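Local coordinates for gram-negative insecticidal protein (Chromobacterium piscinae, PDB 6FBM) that probably kills susceptible insects by perforating membranes, as a toxin built on the membrane-attack-complex/perforin (MACPF) fold, at residues Ser194-Ser199 against Glu222-Ser227; Lys207-Glu212 against Arg248-Pro253; Pro243-Arg248 against Ser260-Ser265. All blocks are in the same frame, centred on the assembly; numbering follows the deposited sequence.

Contact 1. Residues Ser194-Ser199 against Glu222-Ser227; sequences SSQSLS and EKQVNS
A bend in Q224 and a straight chain in Q196 bring the amide of Q196 to the stem of Q224: Q224 has its CG beside the backbone N and turns again at chi2 (-60°), whereas Q196 runs extended with CG anti to the backbone N (chi1 -178°). The site belongs to the helical cluster between strands 179-187 and 232-239, a position where MACPF proteins carry helices thought to unfurl into membrane-spanning hairpins. It illustrates packing of polar side chains without bonding between them. Q196 NE2 rests 3.6 Å from Q224 CG, so it meets the aliphatic part of the chain, and the amide planes are 39° apart. Each amide is held on its own side, Q224 NE2 by E220 OE2 one turn back in helix 220-230 and Q196 OE1 by T201 OG1. That second bond ties the approach loop to the opening turn of helix 198-209, where S197 is the N-cap. Q224 is buried, while S195 is exposed and poorly ordered, which makes this edge of the contact the less certain one. There S195 OG, weakly bonded to D193 O, lies 3.6 Å from Q224 NE2 with no hydrogen bond between them.

Contact 2. Residues Lys207-Glu212 against Arg248-Pro253; sequences KALVGE and RILHGP
L209 reaches from the last turn of helix 198-209 to the end of helix 246-250, joining the helical cluster of this MACPF domain to the short helix that follows strand 232-239. Its CB points at the partner but stops short of touching it. With chi1 at -162°, CG swings away from the backbone N and comes 3.3 Å from I249 O; I249 CG2 lies farther off on the same side, 4.4 Å from L209 CG. Of the two methyls, CD1 goes to the backbone, lying 3.2 Å from I249 O and 3.5 Å from L250 O, so the leucine tip packs closely on carbonyl oxygens at a helix C-terminus. CD2 meets the side chain of L250, at CD1 (4.0 Å), while staying near I249 O. Although L250 starts out directed away from the partner, its chain returns at that methyl, and Y183 of strand 179-187 touches both leucines. The helix bearing L209 ends in a Schellman motif, its two backbone bonds weak, with G211 taking the positive phi (84°). The backbone O of L209 accepts a bond from S255 OG, which links this helix end to helix 255-269 as well. Beside the leucine, V210 lies against I249, and F259 of helix 255-269 packs on V210. The touching branches are V210 CG1 and I249 CG2, 4.0 Å apart.

Contact 3. Residues Pro243-Arg248 against Ser260-Ser265; sequences PGMTDR and SQWAES
M245 and W262 mark the closest backbone approach, their CA atoms 6.7 Å apart, where the entry into helix 246-250 passes helix 255-269. The example shows one glutamine shared by an apolar neighbour, which touches both its stem and its amide oxygen, and a charged one at that oxygen. M245 bends at both chi2 (-62°) and chi3, and this curl carries its CE across the Q261 chain at about a right angle. The methyl lies 3.5 Å from Q261 CB and an equal 3.5 Å from Q261 OE1. Further back along the methionine, CB lies 4.3 Å from W262 CD1, approaching the indole obliquely. R248, three residues on, comes to the same amide oxygen: its NH2 donates to Q261 OE1 at 3.4 Å, a weak bond by length though fairly straight at 160°. The oxygen sits at the guanidinium edge, near its plane, but the amide itself is turned well out of that plane. Q261 and R248 are partly exposed, while M245 and W262 are buried. The tryptophan is held from the sheet side: its NE1 donates to G240 O just after strand 232-239, its ring meets H128 of strand 120-134 edge-to-face, and A238 packs on it. T246 likewise leans on L236 and A238, so both helices lie against strand 232-239.

How the contacts relate
From the N terminus, the chain enters helix 198-209 through contact 1, which closes a 22-residue interval when helix 220-230 returns. Before that return, the end of helix 198-209 has already opened contact 2, so the two cross; contact 2 closes only after strand 232-239, at the end of helix 246-250. Contact 3 opens at the entry to that helix and closes on helix 255-269 after 11 intervening residues, crossing contact 2 and sharing R248 with it. Contacts 1 and 3 follow in series, their centres about 26 Å apart. Contact 2 therefore bridges the inserted helical cluster and the helix pair after the strand, all within the MACPF domain.

Contact 1. Residues Ser194-Ser199 against Glu222-Ser227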
loop_
_atom_site.group_PDB
_atom_site.type_symbol
_atom_site.label_atom_id
_atom_site.label_comp_id
_atom_site.label_asym_id
_atom_site.label_seq_id
_atom_site.Cartn_x
_atom_site.Cartn_y
_atom_site.Cartn_z
ATOM N N SER A 194 30.927 42.422 -9.724
ATOM C CA SER A 194 31.269 41.449 -10.752
ATOM C C SER A 194 32.803 41.359 -10.978
ATOM O O SER A 194 33.362 41.898 -11.946
ATOM C CB SER A 194 30.518 41.786 -12.049
ATOM O OG SER A 194 30.372 40.661 -12.895
ATOM N N SER A 195 33.448 40.639 -10.048
ATOM C CA SER A 195 34.878 40.297 -10.093
ATOM C C SER A 195 35.097 38.839 -10.555
ATOM O O SER A 195 35.788 38.594 -11.542
ATOM C CB SER A 195 35.494 40.498 -8.703
ATOM O OG SER A 195 34.744 39.802 -7.708
ATOM N N GLN A 196 34.503 37.893 -9.808
ATOM C CA GLN A 196 34.422 36.456 -10.159
ATOM C C GLN A 196 33.422 36.247 -11.309
ATOM O O GLN A 196 32.431 36.959 -11.397
ATOM C CB GLN A 196 33.979 35.675 -8.914
ATOM C CG GLN A 196 33.863 34.154 -9.004
ATOM C CD GLN A 196 33.288 33.553 -7.702
ATOM O OE1 GLN A 196 32.319 32.789 -7.730
ATOM N NE2 GLN A 196 33.875 33.916 -6.557
ATOM N N SER A 197 33.676 35.267 -12.181
ATOM C CA SER A 197 32.823 35.053 -13.376
ATOM C C SER A 197 31.397 34.646 -12.955
ATOM O O SER A 197 31.210 34.007 -11.926
ATOM C CB SER A 197 33.445 34.047 -14.370
ATOM O OG SER A 197 33.080 32.692 -14.116
ATOM N N LEU A 198 30.402 35.077 -13.723
ATOM C CA LEU A 198 28.981 34.808 -13.452
ATOM C C LEU A 198 28.712 33.306 -13.486
ATOM O O LEU A 198 27.991 32.778 -12.626
ATOM C CB LEU A 198 28.077 35.572 -14.445
ATOM C CG LEU A 198 26.528 35.475 -14.423
ATOM C CD1 LEU A 198 26.005 34.135 -14.963
ATOM C CD2 LEU A 198 25.990 35.760 -13.015
ATOM N N SER A 199 29.319 32.613 -14.441
ATOM C CA SER A 199 29.068 31.195 -14.614
ATOM C C SER A 199 29.527 30.372 -13.392
ATOM O O SER A 199 28.828 29.438 -12.971
ATOM C CB SER A 199 29.682 30.697 -15.936
ATOM O OG SER A 199 31.100 30.648 -15.854
ATOM N N GLU A 222 30.084 33.286 -0.217
ATOM C CA GLU A 222 28.731 33.598 0.257
ATOM C C GLU A 222 28.268 34.964 -0.251
ATOM O O GLU A 222 27.118 35.118 -0.662
ATOM C CB GLU A 222 28.625 33.579 1.797
ATOM C CG GLU A 222 27.218 33.923 2.322
ATOM C CD GLU A 222 27.147 33.854 3.838
ATOM O OE1 GLU A 222 27.843 34.633 4.532
ATOM O OE2 GLU A 222 26.362 33.028 4.360
ATOM N N LYS A 223 29.155 35.947 -0.180
ATOM C CA LYS A 223 28.821 37.266 -0.646
ATOM C C LYS A 223 28.453 37.195 -2.137
ATOM O O LYS A 223 27.388 37.668 -2.531
ATOM C CB LYS A 223 29.978 38.252 -0.375
ATOM C CG LYS A 223 29.639 39.671 -0.785
ATOM C CD LYS A 223 30.879 40.386 -1.358
ATOM C CE LYS A 223 30.479 41.711 -1.968
ATOM N NZ LYS A 223 31.487 42.188 -2.977
ATOM N N GLN A 224 29.316 36.556 -2.925
ATOM C CA GLN A 224 29.147 36.419 -4.372
ATOM C C GLN A 224 27.845 35.722 -4.748
ATOM O O GLN A 224 27.158 36.159 -5.667
ATOM C CB GLN A 224 30.339 35.646 -5.003
ATOM C CG GLN A 224 31.712 36.340 -4.961
ATOM C CD GLN A 224 31.757 37.695 -5.681
ATOM O OE1 GLN A 224 31.165 37.863 -6.740
ATOM N NE2 GLN A 224 32.471 38.671 -5.091
ATOM N N VAL A 225 27.503 34.659 -4.027
ATOM C CA VAL A 225 26.281 33.885 -4.290
ATOM C C VAL A 225 25.033 34.669 -3.852
ATOM O O VAL A 225 24.029 34.662 -4.569
ATOM C CB VAL A 225 26.346 32.454 -3.654
ATOM C CG1 VAL A 225 24.972 31.814 -3.503
ATOM C CG2 VAL A 225 27.261 31.562 -4.483
ATOM N N ASN A 226 25.099 35.322 -2.692
ATOM C CA ASN A 226 23.991 36.171 -2.217
ATOM C C ASN A 226 23.667 37.278 -3.213
ATOM O O ASN A 226 22.511 37.570 -3.491
ATOM C CB ASN A 226 24.296 36.805 -0.849
ATOM C CG ASN A 226 24.113 35.836 0.315
ATOM O OD1 ASN A 226 23.449 34.800 0.192
ATOM N ND2 ASN A 226 24.664 36.190 1.464
ATOM N N SER A 227 24.723 37.873 -3.744
ATOM C CA SER A 227 24.617 38.908 -4.761
ATOM C C SER A 227 23.935 38.388 -6.040
ATOM O O SER A 227 23.056 39.036 -6.611
ATOM C CB SER A 227 26.012 39.426 -5.083
ATOM O OG SER A 227 25.927 40.638 -5.780
#

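Contact 2. Residues Lys207-Glu212 against Arg248-Pro253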
loop_
_atom_site.group_PDB
_atom_site.type_symbol
_atom_site.label_atom_id
_atom_site.label_comp_id
_atom_site.label_asym_id
_atom_site.label_seq_id
_atom_site.Cartn_x
_atom_site.Cartn_y
_atom_site.Cartn_z
ATOM N N LYS A 207 25.270 24.495 -6.628
ATOM C CA LYS A 207 25.899 23.450 -5.797
ATOM C C LYS A 207 25.662 23.596 -4.306
ATOM O O LYS A 207 25.569 22.601 -3.620
ATOM C CB LYS A 207 27.393 23.330 -6.083
ATOM C CG LYS A 207 27.638 22.640 -7.395
ATOM C CD LYS A 207 29.123 22.494 -7.689
ATOM C CE LYS A 207 29.319 21.676 -8.962
ATOM N NZ LYS A 207 30.717 21.844 -9.449
ATOM N N ALA A 208 25.571 24.818 -3.812
ATOM C CA ALA A 208 25.243 25.055 -2.401
ATOM C C ALA A 208 23.794 24.717 -2.125
ATOM O O ALA A 208 23.448 24.201 -1.055
ATOM C CB ALA A 208 25.511 26.500 -2.015
ATOM N N LEU A 209 22.950 25.001 -3.102
ATOM C CA LEU A 209 21.524 24.771 -2.988
ATOM C C LEU A 209 21.196 23.306 -2.799
ATOM O O LEU A 209 20.411 22.946 -1.934
ATOM C CB LEU A 209 20.851 25.296 -4.252
ATOM C CG LEU A 209 19.405 25.558 -4.253
ATOM C CD1 LEU A 209 18.966 26.472 -3.123
ATOM C CD2 LEU A 209 19.091 26.239 -5.583
ATOM N N VAL A 210 21.827 22.470 -3.600
ATOM C CA VAL A 210 21.671 21.037 -3.527
ATOM C C VAL A 210 22.624 20.349 -2.566
ATOM O O VAL A 210 22.586 19.153 -2.423
ATOM C CB VAL A 210 21.786 20.400 -4.952
ATOM C CG1 VAL A 210 20.817 21.084 -5.916
ATOM C CG2 VAL A 210 23.184 20.345 -5.473
ATOM N N GLY A 211 23.506 21.094 -1.939
ATOM C CA GLY A 211 24.378 20.553 -0.898
ATOM C C GLY A 211 25.624 19.869 -1.397
ATOM O O GLY A 211 26.313 19.227 -0.611
ATOM N N GLU A 212 25.951 19.998 -2.679
ATOM C CA GLU A 212 27.233 19.474 -3.155
ATOM C C GLU A 212 28.417 20.266 -2.596
ATOM O O GLU A 212 29.513 19.704 -2.404
ATOM C CB GLU A 212 27.279 19.404 -4.670
ATOM C CG GLU A 212 26.430 18.267 -5.235
ATOM C CD GLU A 212 26.154 18.411 -6.709
ATOM O OE1 GLU A 212 27.026 18.997 -7.416
ATOM O OE2 GLU A 212 25.091 17.897 -7.151
ATOM N N ARG A 248 10.775 23.069 -3.192
ATOM C CA ARG A 248 11.539 22.841 -1.952
ATOM C C ARG A 248 13.065 22.955 -2.149
ATOM O O ARG A 248 13.761 23.451 -1.253
ATOM C CB ARG A 248 11.201 21.468 -1.339
ATOM C CG ARG A 248 10.177 21.438 -0.206
ATOM C CD ARG A 248 10.449 20.228 0.706
ATOM N NE ARG A 248 9.834 18.985 0.199
ATOM C CZ ARG A 248 10.312 17.747 0.357
ATOM N NH1 ARG A 248 11.429 17.501 1.052
ATOM N NH2 ARG A 248 9.611 16.727 -0.145
ATOM N N ILE A 249 13.595 22.493 -3.284
ATOM C CA ILE A 249 15.045 22.588 -3.519
ATOM C C ILE A 249 15.422 24.048 -3.692
ATOM O O ILE A 249 16.417 24.492 -3.184
ATOM C CB ILE A 249 15.500 21.774 -4.762
ATOM C CG1 ILE A 249 15.308 20.269 -4.525
ATOM C CG2 ILE A 249 16.970 22.013 -5.061
ATOM C CD1 ILE A 249 15.223 19.443 -5.781
ATOM N N LEU A 250 14.602 24.800 -4.391
ATOM C CA LEU A 250 14.923 26.177 -4.710
ATOM C C LEU A 250 14.805 27.079 -3.496
ATOM O O LEU A 250 15.737 27.780 -3.158
ATOM C CB LEU A 250 14.036 26.652 -5.854
ATOM C CG LEU A 250 14.338 28.000 -6.451
ATOM C CD1 LEU A 250 15.818 28.107 -6.853
ATOM C CD2 LEU A 250 13.429 28.221 -7.665
ATOM N N HIS A 251 13.659 27.025 -2.826
ATOM C CA HIS A 251 13.312 27.931 -1.715
ATOM C C HIS A 251 13.255 27.256 -0.371
ATOM O O HIS A 251 13.983 27.633 0.540
ATOM C CB HIS A 251 11.929 28.557 -1.963
ATOM C CG HIS A 251 11.833 29.298 -3.252
ATOM N ND1 HIS A 251 10.974 28.925 -4.264
ATOM C CD2 HIS A 251 12.493 30.393 -3.696
ATOM C CE1 HIS A 251 11.110 29.761 -5.280
ATOM N NE2 HIS A 251 12.034 30.654 -4.964
ATOM N N GLY A 252 12.361 26.265 -0.282
ATOM C CA GLY A 252 11.790 25.745 0.955
ATOM C C GLY A 252 12.778 25.280 1.992
ATOM O O GLY A 252 13.986 25.318 1.756
ATOM N N PRO A 253 12.273 24.887 3.166
ATOM C CA PRO A 253 13.035 24.622 4.393
ATOM C C PRO A 253 14.345 23.849 4.225
ATOM O O PRO A 253 15.389 24.385 4.594
ATOM C CB PRO A 253 12.049 23.824 5.257
ATOM C CG PRO A 253 10.749 24.379 4.865
ATOM C CD PRO A 253 10.827 24.721 3.406
#

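Contact 3. Residues Pro243-Arg248 against Ser260-Ser265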
loop_
_atom_site.group_PDB
_atom_site.type_symbol
_atom_site.label_atom_id
_atom_site.label_comp_id
_atom_site.label_asym_id
_atom_site.label_seq_id
_atom_site.Cartn_x
_atom_site.Cartn_y
_atom_site.Cartn_z
ATOM N N PRO A 243 8.228 14.262 -9.026
ATOM C CA PRO A 243 7.693 15.580 -9.349
ATOM C C PRO A 243 7.426 16.414 -8.102
ATOM O O PRO A 243 7.343 15.885 -7.002
ATOM C CB PRO A 243 6.390 15.256 -10.093
ATOM C CG PRO A 243 5.939 13.956 -9.518
ATOM C CD PRO A 243 7.197 13.210 -9.124
ATOM N N GLY A 244 7.323 17.723 -8.293
ATOM C CA GLY A 244 7.006 18.658 -7.223
ATOM C C GLY A 244 8.096 18.841 -6.190
ATOM O O GLY A 244 7.820 19.238 -5.055
ATOM N N MET A 245 9.345 18.585 -6.580
ATOM C CA MET A 245 10.470 18.766 -5.669
ATOM C C MET A 245 11.199 20.070 -5.879
ATOM O O MET A 245 11.957 20.471 -5.014
ATOM C CB MET A 245 11.450 17.615 -5.811
ATOM C CG MET A 245 10.831 16.260 -5.530
ATOM S SD MET A 245 10.242 16.162 -3.820
ATOM C CE MET A 245 11.760 15.796 -3.010
ATOM N N THR A 246 10.987 20.745 -7.003
ATOM C CA THR A 246 11.866 21.839 -7.326
ATOM C C THR A 246 11.622 23.035 -6.429
ATOM O O THR A 246 12.579 23.721 -6.082
ATOM C CB THR A 246 11.802 22.228 -8.803
ATOM O OG1 THR A 246 10.486 22.613 -9.134
ATOM C CG2 THR A 246 12.226 21.044 -9.685
ATOM N N ASP A 247 10.368 23.275 -6.033
ATOM C CA ASP A 247 10.052 24.385 -5.116
ATOM C C ASP A 247 10.777 24.259 -3.775
ATOM O O ASP A 247 11.379 25.228 -3.302
ATOM C CB ASP A 247 8.545 24.625 -4.944
ATOM C CG ASP A 247 8.039 25.777 -5.861
ATOM O OD1 ASP A 247 8.513 26.923 -5.670
ATOM O OD2 ASP A 247 7.214 25.576 -6.796
ATOM N N ARG A 248 10.775 23.069 -3.192
ATOM C CA ARG A 248 11.539 22.841 -1.952
ATOM C C ARG A 248 13.065 22.955 -2.149
ATOM O O ARG A 248 13.761 23.451 -1.253
ATOM C CB ARG A 248 11.201 21.468 -1.339
ATOM C CG ARG A 248 10.177 21.438 -0.206
ATOM C CD ARG A 248 10.449 20.228 0.706
ATOM N NE ARG A 248 9.834 18.985 0.199
ATOM C CZ ARG A 248 10.312 17.747 0.357
ATOM N NH1 ARG A 248 11.429 17.501 1.052
ATOM N NH2 ARG A 248 9.611 16.727 -0.145
ATOM N N SER A 260 18.274 15.455 -2.223
ATOM C CA SER A 260 18.690 14.063 -2.071
ATOM C C SER A 260 17.496 13.114 -2.246
ATOM O O SER A 260 17.677 11.990 -2.704
ATOM C CB SER A 260 19.394 13.799 -0.741
ATOM O OG SER A 260 18.418 13.807 0.253
ATOM N N GLN A 261 16.289 13.561 -1.909
ATOM C CA GLN A 261 15.097 12.759 -2.192
ATOM C C GLN A 261 14.839 12.622 -3.692
ATOM O O GLN A 261 14.494 11.549 -4.162
ATOM C CB GLN A 261 13.845 13.350 -1.527
ATOM C CG GLN A 261 13.646 12.998 -0.070
ATOM C CD GLN A 261 12.450 13.726 0.524
ATOM O OE1 GLN A 261 11.413 13.886 -0.114
ATOM N NE2 GLN A 261 12.589 14.143 1.777
ATOM N N TRP A 262 14.978 13.727 -4.421
ATOM C CA TRP A 262 14.866 13.738 -5.877
ATOM C C TRP A 262 15.963 12.857 -6.491
ATOM O O TRP A 262 15.681 12.022 -7.313
ATOM C CB TRP A 262 14.913 15.180 -6.404
ATOM C CG TRP A 262 14.873 15.296 -7.870
ATOM C CD1 TRP A 262 13.760 15.426 -8.645
ATOM C CD2 TRP A 262 15.982 15.317 -8.743
ATOM N NE1 TRP A 262 14.120 15.520 -9.965
ATOM C CE2 TRP A 262 15.482 15.451 -10.048
ATOM C CE3 TRP A 262 17.352 15.224 -8.549
ATOM C CZ2 TRP A 262 16.309 15.483 -11.166
ATOM C CZ3 TRP A 262 18.196 15.265 -9.684
ATOM C CH2 TRP A 262 17.662 15.395 -10.964
ATOM N N ALA A 263 17.189 13.002 -6.032
ATOM C CA ALA A 263 18.319 12.209 -6.541
ATOM C C ALA A 263 18.169 10.715 -6.322
ATOM O O ALA A 263 18.424 9.936 -7.251
ATOM C CB ALA A 263 19.633 12.681 -5.952
ATOM N N GLU A 264 17.767 10.298 -5.121
ATOM C CA GLU A 264 17.549 8.866 -4.850
ATOM C C GLU A 264 16.255 8.329 -5.512
ATOM O O GLU A 264 16.125 7.139 -5.715
ATOM C CB GLU A 264 17.610 8.560 -3.340
ATOM C CG GLU A 264 16.379 8.989 -2.525
ATOM C CD GLU A 264 16.578 8.973 -0.998
ATOM O OE1 GLU A 264 15.942 9.826 -0.316
ATOM O OE2 GLU A 264 17.364 8.117 -0.501
ATOM N N SER A 265 15.316 9.206 -5.859
ATOM C CA SER A 265 14.109 8.815 -6.577
ATOM C C SER A 265 14.326 8.498 -8.070
ATOM O O SER A 265 13.433 7.971 -8.719
ATOM C CB SER A 265 13.043 9.923 -6.502
ATOM O OG SER A 265 13.191 10.908 -7.546
#